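Local coordinates for chitinase A (Cycas revoluta, PDB 4MNK), which probably hydrolyses chitin as a plant class V chitinase of glycoside hydrolase family 18, and is captured here with N-acetylglucosamine units bound, at residues Ala4-Ser16 with Ile23-Phe35. Residues are numbered along the deposited sequence; the frame is centred on the assembly and turned at random.
Sequences ALKVGFWPAYSVS and INSRLFTHLYYAF. With NAG (2-acetamido-2-deoxy-beta-D-glucopyranose), chain B; NAG (2-acetamido-2-deoxy-beta-D-glucopyranose), chain C.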
ATOM      1  N   ALA A   4      -9.617  14.824   2.671  1.00 14.07           N
ATOM      2  CA  ALA A   4      -8.139  14.614   2.694  1.00 13.21           C
ATOM      3  C   ALA A   4      -7.772  13.332   3.439  1.00 12.45           C
ATOM      4  O   ALA A   4      -7.687  13.317   4.670  1.00 12.69           O
ATOM      5  CB  ALA A   4      -7.444  15.818   3.311  1.00 13.67           C
ATOM      6  N   LEU A   5      -7.560  12.261   2.680  1.00 10.80           N
ATOM      7  CA  LEU A   5      -7.268  10.948   3.244  1.00  9.69           C
ATOM      8  C   LEU A   5      -5.783  10.818   3.562  1.00  8.91           C
ATOM      9  O   LEU A   5      -4.933  10.987   2.687  1.00  9.04           O
ATOM     10  CB  LEU A   5      -7.728   9.841   2.288  1.00  9.58           C
ATOM     11  CG  LEU A   5      -9.225   9.840   1.938  1.00  9.51           C
ATOM     12  CD1 LEU A   5      -9.490   9.058   0.662  1.00 10.01           C
ATOM     13  CD2 LEU A   5     -10.067   9.298   3.083  1.00 10.51           C
ATOM     14  N   LYS A   6      -5.484  10.540   4.828  1.00  7.82           N
ATOM     15  CA  LYS A   6      -4.114  10.340   5.290  1.00  7.42           C
ATOM     16  C   LYS A   6      -4.046   8.923   5.839  1.00  6.84           C
ATOM     17  O   LYS A   6      -4.486   8.653   6.959  1.00  6.51           O
ATOM     18  CB  LYS A   6      -3.750  11.373   6.359  1.00  7.55           C
ATOM     19  CG  LYS A   6      -3.892  12.818   5.894  1.00  8.49           C
ATOM     20  CD  LYS A   6      -3.586  13.799   7.017  1.00 10.29           C
ATOM     21  CE  LYS A   6      -3.592  15.235   6.512  1.00 11.49           C
ATOM     22  NZ  LYS A   6      -3.468  16.221   7.621  1.00 13.38           N
ATOM     23  N   VAL A   7      -3.514   8.013   5.030  1.00  6.49           N
ATOM     24  CA  VAL A   7      -3.680   6.584   5.267  1.00  6.43           C
ATOM     25  C   VAL A   7      -2.360   5.920   5.656  1.00  6.06           C
ATOM     26  O   VAL A   7      -1.309   6.230   5.095  1.00  6.03           O
ATOM     27  CB  VAL A   7      -4.294   5.901   4.019  1.00  6.48           C
ATOM     28  CG1 VAL A   7      -4.472   4.416   4.233  1.00  6.88           C
ATOM     29  CG2 VAL A   7      -5.633   6.533   3.668  1.00  6.89           C
ATOM     30  N   GLY A   8      -2.418   5.014   6.628  1.00  5.95           N
ATOM     31  CA  GLY A   8      -1.243   4.248   7.036  1.00  5.88           C
ATOM     32  C   GLY A   8      -1.558   2.777   7.198  1.00  5.81           C
ATOM     33  O   GLY A   8      -2.622   2.420   7.708  1.00  5.96           O
ATOM     34  N   PHE A   9      -0.630   1.928   6.765  1.00  5.87           N
ATOM     35  CA  PHE A   9      -0.754   0.482   6.920  1.00  5.94           C
ATOM     36  C   PHE A   9       0.132  -0.015   8.048  1.00  5.72           C
ATOM     37  O   PHE A   9       1.335   0.266   8.067  1.00  5.89           O
ATOM     38  CB  PHE A   9      -0.337  -0.229   5.632  1.00  6.18           C
ATOM     39  CG  PHE A   9      -1.373  -0.190   4.550  1.00  6.97           C
ATOM     40  CD1 PHE A   9      -1.512   0.933   3.739  1.00  7.54           C
ATOM     41  CD2 PHE A   9      -2.203  -1.284   4.327  1.00  7.30           C
ATOM     42  CE1 PHE A   9      -2.472   0.972   2.735  1.00  7.99           C
ATOM     43  CE2 PHE A   9      -3.164  -1.256   3.320  1.00  8.21           C
ATOM     44  CZ  PHE A   9      -3.296  -0.123   2.523  1.00  8.42           C
ATOM     45  N   TRP A  10      -0.463  -0.760   8.981  1.00  5.57           N
ATOM     46  CA  TRP A  10       0.282  -1.418  10.053  1.00  5.66           C
ATOM     47  C   TRP A  10       0.266  -2.923   9.834  1.00  6.03           C
ATOM     48  O   TRP A  10      -0.806  -3.533   9.836  1.00  5.87           O
ATOM     49  CB  TRP A  10      -0.304  -1.090  11.427  1.00  5.84           C
ATOM     50  CG  TRP A  10       0.461  -1.766  12.534  1.00  5.83           C
ATOM     51  CD1 TRP A  10       1.653  -1.365  13.060  1.00  6.10           C
ATOM     52  CD2 TRP A  10       0.105  -2.978  13.220  1.00  6.23           C
ATOM     53  NE1 TRP A  10       2.056  -2.240  14.040  1.00  6.16           N
ATOM     54  CE2 TRP A  10       1.129  -3.241  14.158  1.00  6.51           C
ATOM     55  CE3 TRP A  10      -0.980  -3.864  13.136  1.00  7.05           C
ATOM     56  CZ2 TRP A  10       1.102  -4.352  15.011  1.00  7.10           C
ATOM     57  CZ3 TRP A  10      -1.007  -4.969  13.986  1.00  6.99           C
ATOM     58  CH2 TRP A  10       0.028  -5.199  14.911  1.00  7.12           C
ATOM     59  N   PRO A  11       1.450  -3.532   9.653  1.00  6.27           N
ATOM     60  CA  PRO A  11       1.495  -4.969   9.439  1.00  6.70           C
ATOM     61  C   PRO A  11       1.634  -5.735  10.751  1.00  7.15           C
ATOM     62  O   PRO A  11       2.502  -5.423  11.577  1.00  7.22           O
ATOM     63  CB  PRO A  11       2.730  -5.142   8.561  1.00  6.87           C
ATOM     64  CG  PRO A  11       3.649  -4.038   8.989  1.00  6.90           C
ATOM     65  CD  PRO A  11       2.796  -2.932   9.583  1.00  6.49           C
ATOM     66  N   ALA A  12       0.779  -6.737  10.933  1.00  7.73           N
ATOM     67  CA  ALA A  12       0.741  -7.519  12.168  1.00  8.55           C
ATOM     68  C   ALA A  12       2.064  -8.207  12.529  1.00  9.00           C
ATOM     69  O   ALA A  12       2.324  -8.452  13.705  1.00  9.30           O
ATOM     70  CB  ALA A  12      -0.397  -8.524  12.123  1.00  8.76           C
ATOM     71  N   TYR A  13       2.900  -8.489  11.528  1.00  9.43           N
ATOM     72  CA  TYR A  13       4.197  -9.142  11.764  1.00 10.13           C
ATOM     73  C   TYR A  13       5.097  -8.327  12.694  1.00 10.30           C
ATOM     74  O   TYR A  13       6.001  -8.875  13.325  1.00 10.74           O
ATOM     75  CB  TYR A  13       4.933  -9.449  10.440  1.00 10.43           C
ATOM     76  CG  TYR A  13       5.617  -8.256   9.777  1.00 10.82           C
ATOM     77  CD1 TYR A  13       6.763  -7.681  10.332  1.00 11.17           C
ATOM     78  CD2 TYR A  13       5.130  -7.721   8.584  1.00 11.26           C
ATOM     79  CE1 TYR A  13       7.388  -6.592   9.738  1.00 11.23           C
ATOM     80  CE2 TYR A  13       5.755  -6.633   7.975  1.00 11.01           C
ATOM     81  CZ  TYR A  13       6.881  -6.072   8.561  1.00 11.14           C
ATOM     82  OH  TYR A  13       7.511  -4.992   7.980  1.00 12.09           O
ATOM     83  N   SER A  14       4.845  -7.021  12.772  1.00 10.21           N
ATOM     84  CA  SER A  14       5.736  -6.101  13.476  1.00 10.44           C
ATOM     85  C   SER A  14       5.380  -5.890  14.947  1.00 10.85           C
ATOM     86  O   SER A  14       6.019  -5.085  15.623  1.00 11.04           O
ATOM     87  CB  SER A  14       5.783  -4.752  12.747  1.00 10.16           C
ATOM     88  OG  SER A  14       4.561  -4.042  12.891  1.00  9.53           O
ATOM     89  N   VAL A  15       4.387  -6.628  15.439  1.00 11.45           N
ATOM     90  CA  VAL A  15       3.799  -6.376  16.764  1.00 12.21           C
ATOM     91  C   VAL A  15       4.797  -6.290  17.936  1.00 12.77           C
ATOM     92  O   VAL A  15       4.644  -5.434  18.810  1.00 13.01           O
ATOM     93  CB  VAL A  15       2.633  -7.366  17.076  1.00 12.12           C
ATOM     94  CG1 VAL A  15       3.141  -8.791  17.310  1.00 12.35           C
ATOM     95  CG2 VAL A  15       1.793  -6.873  18.254  1.00 12.37           C
ATOM     96  N   SER A  16       5.813  -7.152  17.942  1.00 13.43           N
ATOM     97  CA  SER A  16       6.775  -7.196  19.051  1.00 14.15           C
ATOM     98  C   SER A  16       7.689  -5.968  19.090  1.00 14.19           C
ATOM     99  O   SER A  16       8.028  -5.479  20.169  1.00 15.01           O
ATOM    100  CB  SER A  16       7.608  -8.481  19.013  1.00 14.53           C
ATOM    101  OG  SER A  16       6.787  -9.630  19.132  1.00 15.75           O
ATOM    102  N   ILE A  23       1.993   3.720  16.986  1.00  8.06           N
ATOM    103  CA  ILE A  23       1.555   4.494  15.822  1.00  7.83           C
ATOM    104  C   ILE A  23       1.131   5.890  16.258  1.00  7.93           C
ATOM    105  O   ILE A  23       0.325   6.037  17.179  1.00  7.92           O
ATOM    106  CB  ILE A  23       0.365   3.823  15.092  1.00  7.62           C
ATOM    107  CG1 ILE A  23       0.726   2.401  14.642  1.00  7.60           C
ATOM    108  CG2 ILE A  23      -0.093   4.680  13.904  1.00  7.74           C
ATOM    109  CD1 ILE A  23      -0.470   1.564  14.216  1.00  7.92           C
ATOM    110  N   ASN A  24       1.670   6.918  15.608  1.00  8.05           N
ATOM    111  CA  ASN A  24       1.193   8.268  15.868  1.00  8.25           C
ATOM    112  C   ASN A  24      -0.086   8.524  15.076  1.00  8.07           C
ATOM    113  O   ASN A  24      -0.047   9.084  13.971  1.00  8.05           O
ATOM    114  CB  ASN A  24       2.256   9.329  15.571  1.00  8.63           C
ATOM    115  CG  ASN A  24       1.838  10.712  16.038  1.00  9.59           C
ATOM    116  OD1 ASN A  24       0.677  10.939  16.378  1.00 10.66           O
ATOM    117  ND2 ASN A  24       2.782  11.643  16.057  1.00 10.96           N
ATOM    118  N   SER A  25      -1.221   8.111  15.632  0.50  7.91           N
ATOM    119  CA  SER A  25      -2.485   8.182  14.901  0.50  7.78           C
ATOM    120  C   SER A  25      -3.016   9.607  14.704  0.50  7.87           C
ATOM    121  O   SER A  25      -3.995   9.801  13.982  0.50  7.73           O
ATOM    122  CB  SER A  25      -3.539   7.289  15.552  0.50  7.85           C
ATOM    123  OG  SER A  25      -3.613   7.539  16.940  0.50  7.49           O
ATOM    124  N   ARG A  26      -2.367  10.593  15.327  1.00  8.13           N
ATOM    125  CA  ARG A  26      -2.682  12.006  15.086  1.00  8.68           C
ATOM    126  C   ARG A  26      -2.390  12.415  13.644  1.00  8.31           C
ATOM    127  O   ARG A  26      -2.947  13.389  13.147  1.00  8.64           O
ATOM    128  CB  ARG A  26      -1.883  12.908  16.030  1.00  9.36           C
ATOM    129  CG  ARG A  26      -2.252  12.789  17.498  1.00 11.74           C
ATOM    130  CD  ARG A  26      -1.305  13.594  18.382  1.00 15.69           C
ATOM    131  NE  ARG A  26       0.030  13.000  18.460  1.00 18.42           N
ATOM    132  CZ  ARG A  26       0.409  12.098  19.365  1.00 19.64           C
ATOM    133  NH1 ARG A  26      -0.442  11.667  20.288  1.00 20.39           N
ATOM    134  NH2 ARG A  26       1.647  11.624  19.345  1.00 20.85           N
ATOM    135  N   LEU A  27      -1.514  11.659  12.984  1.00  7.69           N
ATOM    136  CA  LEU A  27      -1.031  11.995  11.647  1.00  7.33           C
ATOM    137  C   LEU A  27      -1.826  11.303  10.539  1.00  7.08           C
ATOM    138  O   LEU A  27      -1.484  11.409   9.358  1.00  7.23           O
ATOM    139  CB  LEU A  27       0.464  11.663  11.542  1.00  7.64           C
ATOM    140  CG  LEU A  27       1.353  12.315  12.612  1.00  7.98           C
ATOM    141  CD1 LEU A  27       2.791  11.846  12.483  1.00  8.42           C
ATOM    142  CD2 LEU A  27       1.276  13.838  12.565  1.00  9.02           C
ATOM    143  N   PHE A  28      -2.900  10.614  10.922  1.00  6.68           N
ATOM    144  CA  PHE A  28      -3.680   9.805   9.991  1.00  6.58           C
ATOM    145  C   PHE A  28      -5.173  10.036  10.141  1.00  6.57           C
ATOM    146  O   PHE A  28      -5.648  10.442  11.204  1.00  6.80           O
ATOM    147  CB  PHE A  28      -3.372   8.318  10.192  1.00  6.88           C
ATOM    148  CG  PHE A  28      -1.937   7.967   9.946  1.00  6.48           C
ATOM    149  CD1 PHE A  28      -1.484   7.722   8.659  1.00  6.89           C
ATOM    150  CD2 PHE A  28      -1.029   7.900  11.002  1.00  6.80           C
ATOM    151  CE1 PHE A  28      -0.151   7.406   8.423  1.00  7.36           C
ATOM    152  CE2 PHE A  28       0.307   7.587  10.772  1.00  7.12           C
ATOM    153  CZ  PHE A  28       0.745   7.340   9.481  1.00  7.24           C
ATOM    154  N   THR A  29      -5.905   9.770   9.062  1.00  6.27           N
ATOM    155  CA  THR A  29      -7.363   9.709   9.098  1.00  6.46           C
ATOM    156  C   THR A  29      -7.835   8.253   9.099  1.00  6.22           C
ATOM    157  O   THR A  29      -8.905   7.947   9.623  1.00  6.16           O
ATOM    158  CB  THR A  29      -7.997  10.439   7.896  1.00  6.58           C
ATOM    159  OG1 THR A  29      -7.555   9.830   6.679  1.00  6.91           O
ATOM    160  CG2 THR A  29      -7.619  11.918   7.888  1.00  7.74           C
ATOM    161  N   HIS A  30      -7.037   7.365   8.506  1.00  5.80           N
ATOM    162  CA  HIS A  30      -7.384   5.946   8.384  1.00  5.94           C
ATOM    163  C   HIS A  30      -6.156   5.078   8.584  1.00  5.85           C
ATOM    164  O   HIS A  30      -5.091   5.354   8.021  1.00  6.20           O
ATOM    165  CB  HIS A  30      -8.019   5.648   7.021  1.00  6.14           C
ATOM    166  CG  HIS A  30      -9.302   6.381   6.785  1.00  6.42           C
ATOM    167  ND1 HIS A  30      -9.343   7.715   6.441  1.00  6.65           N
ATOM    168  CD2 HIS A  30     -10.590   5.974   6.874  1.00  7.01           C
ATOM    169  CE1 HIS A  30     -10.602   8.095   6.314  1.00  6.91           C
ATOM    170  NE2 HIS A  30     -11.379   7.057   6.571  1.00  7.24           N
ATOM    171  N   LEU A  31      -6.308   4.036   9.397  1.00  5.66           N
ATOM    172  CA  LEU A  31      -5.230   3.088   9.650  1.00  5.72           C
ATOM    173  C   LEU A  31      -5.692   1.679   9.325  1.00  5.61           C
ATOM    174  O   LEU A  31      -6.775   1.258   9.736  1.00  5.83           O
ATOM    175  CB  LEU A  31      -4.746   3.186  11.097  1.00  6.08           C
ATOM    176  CG  LEU A  31      -3.940   4.441  11.429  1.00  6.44           C
ATOM    177  CD1 LEU A  31      -3.863   4.636  12.934  1.00  7.28           C
ATOM    178  CD2 LEU A  31      -2.548   4.383  10.802  1.00  7.33           C
ATOM    179  N   TYR A  32      -4.863   0.963   8.573  1.00  5.56           N
ATOM    180  CA  TYR A  32      -5.182  -0.382   8.125  1.00  5.82           C
ATOM    181  C   TYR A  32      -4.413  -1.422   8.925  1.00  5.74           C
ATOM    182  O   TYR A  32      -3.222  -1.249   9.214  1.00  5.90           O
ATOM    183  CB  TYR A  32      -4.810  -0.558   6.656  1.00  6.19           C
ATOM    184  CG  TYR A  32      -5.693   0.108   5.619  1.00  6.78           C
ATOM    185  CD1 TYR A  32      -5.982   1.476   5.662  1.00  7.73           C
ATOM    186  CD2 TYR A  32      -6.185  -0.627   4.550  1.00  7.38           C
ATOM    187  CE1 TYR A  32      -6.773   2.073   4.678  1.00  7.64           C
ATOM    188  CE2 TYR A  32      -6.956  -0.037   3.565  1.00  7.79           C
ATOM    189  CZ  TYR A  32      -7.248   1.305   3.632  1.00  7.17           C
ATOM    190  OH  TYR A  32      -8.011   1.870   2.640  1.00  7.44           O
ATOM    191  N   TYR A  33      -5.107  -2.506   9.259  1.00  5.73           N
ATOM    192  CA  TYR A  33      -4.501  -3.709   9.812  1.00  5.96           C
ATOM    193  C   TYR A  33      -4.210  -4.655   8.649  1.00  5.98           C
ATOM    194  O   TYR A  33      -5.120  -5.021   7.905  1.00  6.03           O
ATOM    195  CB  TYR A  33      -5.477  -4.357  10.796  1.00  6.28           C
ATOM    196  CG  TYR A  33      -4.969  -5.581  11.527  1.00  6.67           C
ATOM    197  CD1 TYR A  33      -4.624  -5.507  12.872  1.00  7.76           C
ATOM    198  CD2 TYR A  33      -4.864  -6.818  10.887  1.00  7.88           C
ATOM    199  CE1 TYR A  33      -4.170  -6.621  13.560  1.00  8.92           C
ATOM    200  CE2 TYR A  33      -4.403  -7.943  11.572  1.00  8.72           C
ATOM    201  CZ  TYR A  33      -4.062  -7.832  12.909  1.00  8.89           C
ATOM    202  OH  TYR A  33      -3.610  -8.934  13.606  1.00 11.15           O
ATOM    203  N   ALA A  34      -2.947  -5.049   8.498  1.00  6.06           N
ATOM    204  CA  ALA A  34      -2.516  -5.936   7.412  1.00  6.31           C
ATOM    205  C   ALA A  34      -1.871  -7.198   8.000  1.00  6.32           C
ATOM    206  O   ALA A  34      -0.879  -7.082   8.712  1.00  6.47           O
ATOM    207  CB  ALA A  34      -1.523  -5.203   6.508  1.00  6.54           C
ATOM    208  N   PHE A  35      -2.391  -8.404   7.739  1.00  6.64           N
ATOM    209  CA  PHE A  35      -3.520  -8.706   6.863  1.00  6.87           C
ATOM    210  C   PHE A  35      -4.366  -9.814   7.486  1.00  7.21           C
ATOM    211  O   PHE A  35      -3.851 -10.682   8.203  1.00  7.56           O
ATOM    212  CB  PHE A  35      -3.033  -9.257   5.515  1.00  7.02           C
ATOM    213  CG  PHE A  35      -2.235  -8.288   4.692  1.00  6.82           C
ATOM    214  CD1 PHE A  35      -2.872  -7.357   3.879  1.00  6.98           C
ATOM    215  CD2 PHE A  35      -0.842  -8.339   4.693  1.00  7.52           C
ATOM    216  CE1 PHE A  35      -2.136  -6.463   3.103  1.00  7.33           C
ATOM    217  CE2 PHE A  35      -0.096  -7.458   3.915  1.00  7.76           C
ATOM    218  CZ  PHE A  35      -0.742  -6.515   3.122  1.00  7.29           C
TER
HETATM  219  C1  NAG B   3       6.830 -10.061   6.021  1.00 21.78           C
HETATM  220  C2  NAG B   3       6.733 -11.568   6.265  1.00 22.77           C
HETATM  221  C3  NAG B   3       7.141 -11.941   7.692  1.00 23.32           C
HETATM  222  C4  NAG B   3       8.428 -11.243   8.131  1.00 23.43           C
HETATM  223  C5  NAG B   3       8.390  -9.751   7.788  1.00 23.09           C
HETATM  224  C6  NAG B   3       9.702  -9.040   8.122  1.00 23.56           C
HETATM  225  C7  NAG B   3       5.027 -12.623   4.851  1.00 23.65           C
HETATM  226  C8  NAG B   3       3.595 -13.058   4.754  1.00 23.82           C
HETATM  227  N2  NAG B   3       5.387 -12.047   6.000  1.00 23.31           N
HETATM  228  O3  NAG B   3       7.315 -13.338   7.776  1.00 23.74           O
HETATM  229  O4  NAG B   3       8.593 -11.418   9.522  1.00 24.03           O
HETATM  230  O5  NAG B   3       8.104  -9.581   6.412  1.00 22.23           O
HETATM  231  O6  NAG B   3      10.712  -9.412   7.209  1.00 24.25           O
HETATM  232  O7  NAG B   3       5.791 -12.800   3.900  1.00 24.14           O
HETATM  233  C1  NAG C   2       5.644  -6.615   2.235  1.00 16.76           C
HETATM  234  C2  NAG C   2       6.836  -6.369   3.152  1.00 16.17           C
HETATM  235  C3  NAG C   2       7.303  -7.676   3.787  1.00 17.22           C
HETATM  236  C4  NAG C   2       6.146  -8.468   4.410  1.00 18.43           C
HETATM  237  C5  NAG C   2       4.898  -8.487   3.513  1.00 18.20           C
HETATM  238  C6  NAG C   2       3.670  -8.991   4.270  1.00 18.91           C
HETATM  239  C7  NAG C   2       8.263  -4.465   2.602  1.00 13.09           C
HETATM  240  C8  NAG C   2       9.416  -3.970   1.781  1.00 13.35           C
HETATM  241  N2  NAG C   2       7.928  -5.744   2.428  1.00 14.38           N
HETATM  242  O3  NAG C   2       8.268  -7.382   4.773  1.00 17.26           O
HETATM  243  O4  NAG C   2       6.566  -9.801   4.629  1.00 19.96           O
HETATM  244  O5  NAG C   2       4.598  -7.204   2.983  1.00 17.18           O
HETATM  245  O6  NAG C   2       3.296  -8.067   5.271  1.00 19.97           O
HETATM  246  O7  NAG C   2       7.686  -3.704   3.380  1.00 11.93           O
HETATM  247  O   HOH W   1       1.710  -8.611   8.671  1.00 17.52           O
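Trp10 and Tyr33 both carry CG trans to the backbone N (chi1 -180° and -176°), which lays their side chains alongside each other, the indole taking Tyr33 CE1 at its edge, 3.6 Å from Trp10 CZ3. Phe9 and Tyr32 point to the other surface of the strands; Tyr32 CB sits over the Phe9 ring, and Phe9 CE2 comes within 3.3 Å of Tyr32 CD2. Between these two layers strands 5-11 and 30-35 run parallel, the first two strands of the family's TIM barrel, with strand 324-328 closing on the other edge of 5-11. The strands take turns as donor, from Gly8 N to His30 O and Tyr32 N to Gly8 O up to Ala12 N to Ala34 O (2.8 Å). At the start, Lys6 O accepts from both Thr29 N and His30 N, while Thr29 OG1 takes the nearly straight bond from Lys6 N (2.9 Å, 165°). At the far end, water 1 accepts from Tyr13 N and donates to Ala34 O, tying the 3-10 turn to the strand just before Phe35. Tyr13 lays a face under the chain B NAG, whose C5 lies 3.7 Å from Tyr13 CG; an alanine here would probably leave that sugar without its aromatic platform. Phe35, after a cis peptide, turns its ring edge to O6 of the chain C NAG, so the hydrogen-bonded end of strand 30-35 and the 3-10 turn after strand 5-11 set two aromatic rings against the glycan.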